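Local structure of Alpha/beta hydrolase fold-3 domain protein (Sulfolobus islandicus, 5LK6) at residues Val17-Ala22 / Glu204-Gln209; Asp109-Pro114 / Phe118-Ile123; Glu191-Asp194 / Thr199-His202; Ser278-Pro281 / Gly286-Ala289. The protein probably hydrolyses carboxylic esters as a thermostable lipase or carboxylesterase of the alpha/beta hydrolase fold. One frame throughout, in Å; residues are numbered along the deposited sequence.

Contact 1 (Val17-Ala22 / Glu204-Gln209)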
# COMPACT_ATOMS: atom_id res chain seq x y z
N VAL A 17 -22.22 -3.88 12.83
CA VAL A 17 -22.15 -4.15 14.25
C VAL A 17 -22.97 -3.05 14.92
O VAL A 17 -22.57 -1.87 14.85
CB VAL A 17 -20.71 -4.17 14.75
CG1 VAL A 17 -20.71 -4.52 16.22
CG2 VAL A 17 -19.88 -5.17 13.97
N PRO A 18 -24.12 -3.41 15.53
CA PRO A 18 -25.09 -2.40 16.07
C PRO A 18 -24.67 -1.74 17.38
O PRO A 18 -25.43 -1.77 18.34
CB PRO A 18 -26.37 -3.22 16.27
CG PRO A 18 -25.87 -4.63 16.53
CD PRO A 18 -24.58 -4.81 15.77
N ILE A 19 -23.48 -1.12 17.39
CA ILE A 19 -22.89 -0.41 18.54
C ILE A 19 -23.85 0.66 19.04
O ILE A 19 -24.43 1.42 18.25
CB ILE A 19 -21.60 0.33 18.09
CG1 ILE A 19 -20.51 -0.62 17.60
CG2 ILE A 19 -21.05 1.23 19.18
CD1 ILE A 19 -20.23 -1.74 18.54
N GLY A 20 -24.04 0.71 20.36
CA GLY A 20 -25.01 1.63 20.94
C GLY A 20 -26.49 1.33 20.72
O GLY A 20 -27.28 2.12 21.19
N LYS A 21 -26.89 0.26 20.02
CA LYS A 21 -28.30 -0.18 19.87
C LYS A 21 -28.51 -1.58 20.44
O LYS A 21 -29.57 -2.16 20.26
CB LYS A 21 -28.76 -0.23 18.39
CG LYS A 21 -28.60 1.04 17.55
CD LYS A 21 -29.40 2.22 18.11
CE LYS A 21 -29.13 3.52 17.35
NZ LYS A 21 -29.45 4.67 18.24
N ALA A 22 -27.49 -2.14 21.06
CA ALA A 22 -27.54 -3.50 21.64
C ALA A 22 -26.59 -3.50 22.82
O ALA A 22 -25.74 -2.58 22.99
CB ALA A 22 -27.14 -4.55 20.63
N GLU A 204 -18.68 7.99 19.51
CA GLU A 204 -19.19 8.59 20.74
C GLU A 204 -19.53 7.54 21.80
O GLU A 204 -19.12 7.65 22.96
CB GLU A 204 -20.36 9.54 20.46
CG GLU A 204 -19.86 10.87 19.90
CD GLU A 204 -20.90 11.79 19.21
OE1 GLU A 204 -22.10 11.40 19.05
OE2 GLU A 204 -20.47 12.90 18.78
N TRP A 205 -20.20 6.47 21.37
CA TRP A 205 -20.54 5.37 22.27
C TRP A 205 -19.33 4.67 22.91
O TRP A 205 -19.26 4.53 24.12
CB TRP A 205 -21.39 4.35 21.53
CG TRP A 205 -21.93 3.33 22.51
CD1 TRP A 205 -23.09 3.41 23.25
CD2 TRP A 205 -21.32 2.09 22.86
NE1 TRP A 205 -23.22 2.29 24.04
CE2 TRP A 205 -22.15 1.46 23.80
CE3 TRP A 205 -20.17 1.44 22.44
CZ2 TRP A 205 -21.85 0.22 24.33
CZ3 TRP A 205 -19.89 0.20 22.96
CH2 TRP A 205 -20.71 -0.39 23.90
N PHE A 206 -18.35 4.33 22.09
CA PHE A 206 -17.10 3.83 22.63
C PHE A 206 -16.47 4.75 23.67
O PHE A 206 -15.99 4.31 24.68
CB PHE A 206 -16.09 3.55 21.53
CG PHE A 206 -16.44 2.37 20.66
CD1 PHE A 206 -16.72 1.15 21.21
CD2 PHE A 206 -16.44 2.49 19.25
CE1 PHE A 206 -17.06 0.05 20.39
CE2 PHE A 206 -16.76 1.41 18.43
CZ PHE A 206 -17.09 0.18 19.00
N GLY A 207 -16.45 6.04 23.43
CA GLY A 207 -15.83 6.91 24.40
C GLY A 207 -16.64 6.98 25.67
O GLY A 207 -16.08 7.11 26.74
N SER A 208 -17.96 6.85 25.55
CA SER A 208 -18.85 6.87 26.73
C SER A 208 -18.49 5.70 27.62
O SER A 208 -18.66 5.79 28.80
CB SER A 208 -20.36 6.90 26.33
OG SER A 208 -20.96 5.58 26.06
N GLN A 209 -18.01 4.59 27.05
CA GLN A 209 -17.68 3.41 27.83
C GLN A 209 -16.24 3.43 28.40
O GLN A 209 -16.02 2.94 29.52
CB GLN A 209 -17.93 2.15 27.05
CG GLN A 209 -19.33 1.91 26.49
CD GLN A 209 -20.44 1.86 27.52
OE1 GLN A 209 -21.22 2.82 27.61
NE2 GLN A 209 -20.57 0.74 28.28

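Contact 2 (Asp109-Pro114 / Phe118-Ile123)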
# COMPACT_ATOMS: atom_id res chain seq x y z
N ASP A 109 -4.50 -9.57 24.89
CA ASP A 109 -5.88 -9.37 25.44
C ASP A 109 -5.82 -8.31 26.55
O ASP A 109 -5.96 -8.62 27.73
CB ASP A 109 -6.53 -10.69 25.97
CG ASP A 109 -7.75 -11.14 25.18
OD1 ASP A 109 -8.46 -10.30 24.61
OD2 ASP A 109 -8.06 -12.36 25.17
N TYR A 110 -5.62 -7.06 26.17
CA TYR A 110 -5.64 -5.94 27.10
C TYR A 110 -7.04 -5.87 27.70
O TYR A 110 -8.01 -6.32 27.09
CB TYR A 110 -5.23 -4.60 26.41
CG TYR A 110 -6.11 -4.15 25.22
CD1 TYR A 110 -7.32 -3.49 25.44
CD2 TYR A 110 -5.73 -4.42 23.91
CE1 TYR A 110 -8.10 -3.09 24.38
CE2 TYR A 110 -6.51 -4.06 22.84
CZ TYR A 110 -7.68 -3.40 23.06
OH TYR A 110 -8.46 -3.06 21.99
N ARG A 111 -7.13 -5.29 28.88
CA ARG A 111 -8.41 -5.11 29.59
C ARG A 111 -9.37 -4.13 28.89
O ARG A 111 -8.97 -3.00 28.51
CB ARG A 111 -8.16 -4.62 31.03
CG ARG A 111 -7.77 -5.72 32.04
CD ARG A 111 -7.35 -5.12 33.36
NE ARG A 111 -6.15 -4.27 33.21
CZ ARG A 111 -5.88 -3.25 34.01
NH1 ARG A 111 -6.70 -3.00 35.03
NH2 ARG A 111 -4.80 -2.47 33.84
N LEU A 112 -10.65 -4.55 28.79
CA LEU A 112 -11.67 -3.81 28.04
C LEU A 112 -12.66 -3.00 28.90
O LEU A 112 -12.99 -3.34 30.06
CB LEU A 112 -12.47 -4.77 27.19
CG LEU A 112 -11.68 -5.65 26.20
CD1 LEU A 112 -12.46 -6.83 25.60
CD2 LEU A 112 -11.16 -4.71 25.11
N ALA A 113 -13.14 -1.93 28.31
CA ALA A 113 -14.22 -1.18 28.86
C ALA A 113 -15.51 -1.88 28.46
O ALA A 113 -15.51 -2.65 27.49
CB ALA A 113 -14.19 0.22 28.31
N PRO A 114 -16.61 -1.66 29.19
CA PRO A 114 -16.71 -0.73 30.31
C PRO A 114 -16.18 -1.21 31.65
O PRO A 114 -16.13 -0.40 32.59
CB PRO A 114 -18.21 -0.51 30.43
CG PRO A 114 -18.76 -1.82 30.02
CD PRO A 114 -17.91 -2.22 28.85
N PHE A 118 -10.26 3.65 30.81
CA PHE A 118 -9.05 4.35 30.53
C PHE A 118 -8.40 4.79 31.86
O PHE A 118 -9.11 5.26 32.76
CB PHE A 118 -9.37 5.55 29.65
CG PHE A 118 -8.23 6.49 29.46
CD1 PHE A 118 -8.01 7.52 30.36
CD2 PHE A 118 -7.40 6.38 28.34
CE1 PHE A 118 -6.96 8.39 30.15
CE2 PHE A 118 -6.33 7.22 28.15
CZ PHE A 118 -6.13 8.24 29.04
N PRO A 119 -7.07 4.66 32.02
CA PRO A 119 -6.11 4.23 31.01
C PRO A 119 -5.70 2.74 31.12
O PRO A 119 -4.54 2.39 30.79
CB PRO A 119 -4.93 5.10 31.34
CG PRO A 119 -4.96 5.15 32.81
CD PRO A 119 -6.41 5.23 33.20
N SER A 120 -6.62 1.87 31.52
CA SER A 120 -6.28 0.46 31.75
C SER A 120 -5.75 -0.25 30.49
O SER A 120 -4.71 -0.89 30.55
CB SER A 120 -7.46 -0.36 32.30
OG SER A 120 -8.09 0.27 33.39
N ALA A 121 -6.45 -0.14 29.36
CA ALA A 121 -5.98 -0.69 28.10
C ALA A 121 -4.57 -0.22 27.71
O ALA A 121 -3.84 -0.98 27.06
CB ALA A 121 -6.93 -0.33 26.99
N VAL A 122 -4.21 1.00 28.09
CA VAL A 122 -2.92 1.56 27.69
C VAL A 122 -1.87 0.91 28.56
O VAL A 122 -0.84 0.44 28.05
CB VAL A 122 -2.85 3.09 27.93
CG1 VAL A 122 -1.43 3.64 27.82
CG2 VAL A 122 -3.80 3.84 26.99
N ILE A 123 -2.12 0.90 29.87
CA ILE A 123 -1.21 0.31 30.82
C ILE A 123 -0.94 -1.18 30.53
O ILE A 123 0.20 -1.59 30.57
CB ILE A 123 -1.67 0.52 32.26
CG1 ILE A 123 -1.57 2.02 32.63
CG2 ILE A 123 -0.80 -0.31 33.21
CD1 ILE A 123 -2.38 2.35 33.88
O HOH W 1 -9.38 -0.36 29.38

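Contact 3 (Glu191-Asp194 / Thr199-His202)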
# COMPACT_ATOMS: atom_id res chain seq x y z
N GLU A 191 -18.38 14.22 6.78
CA GLU A 191 -18.95 13.63 5.57
C GLU A 191 -19.28 12.13 5.67
O GLU A 191 -20.19 11.68 5.04
CB GLU A 191 -18.00 13.86 4.41
CG GLU A 191 -18.57 13.68 3.02
CD GLU A 191 -19.48 14.81 2.53
OE1 GLU A 191 -20.05 14.69 1.36
OE2 GLU A 191 -19.65 15.77 3.36
N TYR A 192 -18.52 11.36 6.45
CA TYR A 192 -18.68 9.92 6.58
C TYR A 192 -19.09 9.56 8.00
O TYR A 192 -18.88 8.46 8.50
CB TYR A 192 -17.37 9.22 6.17
CG TYR A 192 -16.82 9.74 4.86
CD1 TYR A 192 -17.64 9.84 3.76
CD2 TYR A 192 -15.49 10.11 4.71
CE1 TYR A 192 -17.17 10.30 2.57
CE2 TYR A 192 -15.00 10.54 3.48
CZ TYR A 192 -15.86 10.63 2.44
OH TYR A 192 -15.51 11.11 1.22
N SER A 193 -19.78 10.50 8.61
CA SER A 193 -20.29 10.30 9.96
C SER A 193 -21.38 9.20 10.01
O SER A 193 -21.57 8.62 11.10
CB SER A 193 -20.82 11.61 10.54
OG SER A 193 -22.20 11.55 10.29
N ASP A 194 -22.06 8.93 8.89
CA ASP A 194 -23.14 7.90 8.81
C ASP A 194 -23.03 7.05 7.57
O ASP A 194 -22.71 7.54 6.48
CB ASP A 194 -24.52 8.58 8.78
CG ASP A 194 -24.94 9.13 10.14
OD1 ASP A 194 -25.21 8.19 10.97
OD2 ASP A 194 -24.96 10.44 10.39
N THR A 199 -19.49 4.70 12.48
CA THR A 199 -20.24 5.95 12.54
C THR A 199 -19.81 6.83 13.66
O THR A 199 -19.21 6.37 14.63
CB THR A 199 -21.76 5.69 12.76
OG1 THR A 199 -22.04 5.19 14.08
CG2 THR A 199 -22.25 4.74 11.74
N ARG A 200 -20.14 8.10 13.54
CA ARG A 200 -19.85 9.06 14.58
C ARG A 200 -20.53 8.59 15.90
O ARG A 200 -19.91 8.66 16.95
CB ARG A 200 -20.30 10.46 14.20
CG ARG A 200 -19.58 11.62 14.88
CD ARG A 200 -20.53 12.80 14.94
NE ARG A 200 -19.88 14.13 14.90
CZ ARG A 200 -19.99 15.06 13.92
NH1 ARG A 200 -20.73 14.87 12.77
NH2 ARG A 200 -19.34 16.23 14.12
N GLU A 201 -21.77 8.09 15.83
CA GLU A 201 -22.45 7.59 17.01
C GLU A 201 -21.63 6.46 17.62
O GLU A 201 -21.56 6.38 18.84
CB GLU A 201 -23.88 7.12 16.72
CG GLU A 201 -24.90 8.21 16.95
CD GLU A 201 -26.33 7.80 16.61
OE1 GLU A 201 -26.67 6.59 16.82
OE2 GLU A 201 -27.09 8.74 16.14
N HIS A 202 -21.03 5.60 16.78
CA HIS A 202 -20.23 4.54 17.34
C HIS A 202 -19.03 5.14 18.09
O HIS A 202 -18.71 4.74 19.21
CB HIS A 202 -19.69 3.55 16.34
CG HIS A 202 -20.69 2.77 15.57
ND1 HIS A 202 -22.05 2.79 15.82
CD2 HIS A 202 -20.52 1.96 14.51
CE1 HIS A 202 -22.67 2.04 14.93
NE2 HIS A 202 -21.76 1.53 14.13
O HOH W 2 -23.37 8.82 13.37

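Contact 4 (Ser278-Pro281 / Gly286-Ala289)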
# COMPACT_ATOMS: atom_id res chain seq x y z
N SER A 278 -10.20 -6.78 9.02
CA SER A 278 -10.88 -7.83 9.78
C SER A 278 -11.77 -8.68 8.84
O SER A 278 -12.09 -9.84 9.16
CB SER A 278 -11.68 -7.23 10.96
OG SER A 278 -10.88 -6.56 11.92
N PHE A 279 -12.13 -8.11 7.68
CA PHE A 279 -13.05 -8.75 6.74
C PHE A 279 -12.39 -8.97 5.42
O PHE A 279 -13.03 -8.89 4.35
CB PHE A 279 -14.32 -7.92 6.62
CG PHE A 279 -14.82 -7.51 7.93
CD1 PHE A 279 -15.18 -8.44 8.84
CD2 PHE A 279 -14.80 -6.16 8.32
CE1 PHE A 279 -15.58 -8.05 10.13
CE2 PHE A 279 -15.21 -5.76 9.59
CZ PHE A 279 -15.60 -6.71 10.50
N PHE A 280 -11.12 -9.35 5.50
CA PHE A 280 -10.32 -9.60 4.29
C PHE A 280 -10.90 -10.63 3.31
O PHE A 280 -10.66 -10.48 2.14
CB PHE A 280 -8.85 -9.90 4.62
CG PHE A 280 -8.61 -11.20 5.38
CD1 PHE A 280 -8.52 -12.41 4.70
CD2 PHE A 280 -8.40 -11.19 6.76
CE1 PHE A 280 -8.28 -13.60 5.41
CE2 PHE A 280 -8.16 -12.35 7.46
CZ PHE A 280 -8.10 -13.56 6.79
N PRO A 281 -11.68 -11.65 3.76
CA PRO A 281 -12.26 -12.55 2.76
C PRO A 281 -13.33 -11.92 1.89
O PRO A 281 -13.47 -12.31 0.76
CB PRO A 281 -12.88 -13.69 3.59
CG PRO A 281 -12.30 -13.57 4.93
CD PRO A 281 -12.01 -12.11 5.12
N GLY A 286 -8.22 -5.80 1.83
CA GLY A 286 -7.68 -6.24 3.10
C GLY A 286 -6.49 -7.18 2.99
O GLY A 286 -5.50 -7.04 3.74
N ARG A 287 -6.58 -8.12 2.04
CA ARG A 287 -5.46 -9.06 1.78
C ARG A 287 -4.23 -8.29 1.36
O ARG A 287 -3.10 -8.58 1.78
CB ARG A 287 -5.83 -10.08 0.70
CG ARG A 287 -6.93 -11.06 1.12
CD ARG A 287 -7.20 -12.00 -0.05
NE ARG A 287 -8.35 -12.88 0.16
CZ ARG A 287 -8.33 -14.00 0.90
NH1 ARG A 287 -7.24 -14.38 1.57
NH2 ARG A 287 -9.43 -14.73 1.05
N ASP A 288 -4.47 -7.27 0.54
CA ASP A 288 -3.36 -6.42 0.04
C ASP A 288 -2.75 -5.61 1.16
O ASP A 288 -1.55 -5.49 1.21
CB ASP A 288 -3.79 -5.58 -1.16
CG ASP A 288 -4.22 -6.45 -2.35
OD1 ASP A 288 -3.75 -7.61 -2.47
OD2 ASP A 288 -5.01 -5.96 -3.18
N ALA A 289 -3.55 -5.11 2.07
CA ALA A 289 -3.04 -4.42 3.26
C ALA A 289 -2.25 -5.35 4.15
O ALA A 289 -1.25 -4.95 4.74
CB ALA A 289 -4.19 -3.84 4.06
O HOH W 3 -10.58 -11.28 -0.69
O HOH W 4 -11.87 -14.31 -0.05

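Contact 1 (Val17-Ala22 / Glu204-Gln209)
Ile19 sets CG1 opposite its own carbonyl carbon (chi1 -62°), which leaves CG2 pointing away from the amide N, and the two branches are thereby shared between two aromatic side chains of one helix. Trp205 does its part with CG swung away from its backbone N (chi1 -171°), so that the indole reaches out from helix 200-210 to the loop. CG2 of Ile19 meets CE3 of Trp205 obliquely at 3.4 Å. The same methyl also stands above one face of the Phe206 ring, displaced toward its rim, while CD1 of Ile19 touches CZ of Phe206 at 3.7 Å. Next to this apolar wedge, Gly20 makes a CH-pi contact: its CA lies 3.7 Å from the centroid of the five-membered ring of Trp205, only 18° off the ring normal. On the opposite face CG of Gln209 packs, and Phe206 CE1 sits at the indole edge, so the ring is sandwiched and flanked at once. The glycine is presented by a type II beta turn from Pro18 to Lys21, closed by the bond from Lys21 N to Pro18 O (3.0 Å); its positive phi suits the third position of such a turn. An inverse gamma turn centred on Pro18 overlaps its start. The loop is backed by helix 24-36, where Ile19 and Ala22 rest on Val27, Pro18 on Ile30 and Val17 on Leu34, which places the loop between helix 24-36 and helix 200-210, with Val83 of another loop beside Trp205.

Contact 2 (Asp109-Pro114 / Phe118-Ile123)
Tyr110 and Arg111 begin the Tyr-Arg-Leu-Ala-Pro run that follows strand 104-108, and they pack against Ser120 and Ala121 in the first turn of helix 120-133. The tyrosine ring approaches obliquely, CD1 lying 3.5 Å from CB of Ala121; its hydroxyl is hydrogen-bonded to His78 O, and its ring stacks on that of His78. Arg111 runs past the helix start and bends at chi3 (-62°), which lays its guanidinium flat over Ser120: CB of Ser120 stands 3.6 Å above the centre of the guanidinium plane. NE of Arg111 forms a salt bridge with Asp124 and NH2 another with Glu55. A leucine in its place would probably leave Asp124 and Glu55 without their positive partner and uncover Ser120 CB. The backbones meet through one water, which donates to Arg111 O at 2.8 Å and accepts from Ala121 N at 2.9 Å, so an early amide of the helix is satisfied without a direct bond. Cis peptides precede both Pro114 and Pro119. The sequence run, which packs beside the His-Gly-Gly-Gly segment beginning at His78, is as in esterases of the hormone-sensitive lipase family, consistent with this protein belonging there.

Contact 3 (Glu191-Asp194 / Thr199-His202)
Ser193 and Arg200 supply the one direct hydrogen bond between the segments: Arg200 N donates to Ser193 O at 2.9 Å with an angle of 168° at the hydrogen, arriving in the carbonyl plane on a lone pair. The same oxygen accepts a second hydrogen bond, from a water 2.9 Å away. That water also donates to Asp194 OD1 (3.1 Å) and accepts from Glu201 N (3.0 Å), so it ties the 191-194 loop to the second amide of helix 200-210. The third amide is met from within the helix start itself. Thr199 is the N-cap, and with OG1 held between its backbone N and carbonyl carbon (chi1 70°) it accepts from His202 N at 2.9 Å. In this way the first three amides of the helix, which lack helical acceptors, find a carbonyl, a water and a hydroxyl. A valine in place of Thr199 would probably leave His202 N without its capping partner and weaken the helix end. The apolar contacts are fewer. CB of Ser193 lies 3.9 Å from CB of Arg200, and the rest of Arg200 extends from CG to NE and packs on Met189 and Ile190 of helix 187-191. CG2 of Thr199 comes within 4.4 Å of Asp194 CA.

Contact 4 (Ser278-Pro281 / Gly286-Ala289)
Pro281 O and Arg287 NH2 are joined by a single water, which donates to the carbonyl at 2.7 Å and accepts from the guanidinium at 2.7 Å. It lies in the guanidinium plane, at the edge of the group. A second water plays a similar part one position over, accepting from Arg287 NE at 2.9 Å and probably donating to Phe280 O, also at 2.9 Å. Two neighbouring carbonyls of the loop are thus linked to two nitrogens of the same side chain, which should help to fix the rotation of the guanidinium. One of its faces is met by CD1 of Phe280, which stands 3.9 Å above the plane, displaced toward the rim; ring and guanidinium are 72° apart, far from a parallel stack. Phe280 reaches this place with CG wedged between its own N and carbonyl carbon (chi1 66°), and its CB packs at 3.9 Å on Arg287 N. A side chain at Gly286 would be directed toward the loop and crowd Phe280 CB, so the absence of one suits the close approach of loop and helix 285-302. The next helix residue, Asp288, forms a salt bridge to Arg299 of the second subunit, on which Arg287 packs as well. Glu284 offers Arg287 NE a long, weak ion pair, and the link to the loop runs through water, without a direct hydrogen bond.

Contacts 1 and 3 share helix 200-210, their centres 12 Å apart, and they meet where Ile19 CB lies 3.4 Å from His202 ND1. At the far end of the same helix contact 1 reaches contact 2, with Gln209 NE2 3.4 Å from Pro114 CB. These three therefore form a continuous run, whereas contact 4 lies on the other side of the chain's centre from contact 2, about 26 Å between centres, and borders the second subunit. The probable catalytic triad, Ser151, His274 and Asp244, lies near Phe206 of contact 1 and Tyr110 of contact 2 without being touched by either side chain. Contact 3 remains at the surface.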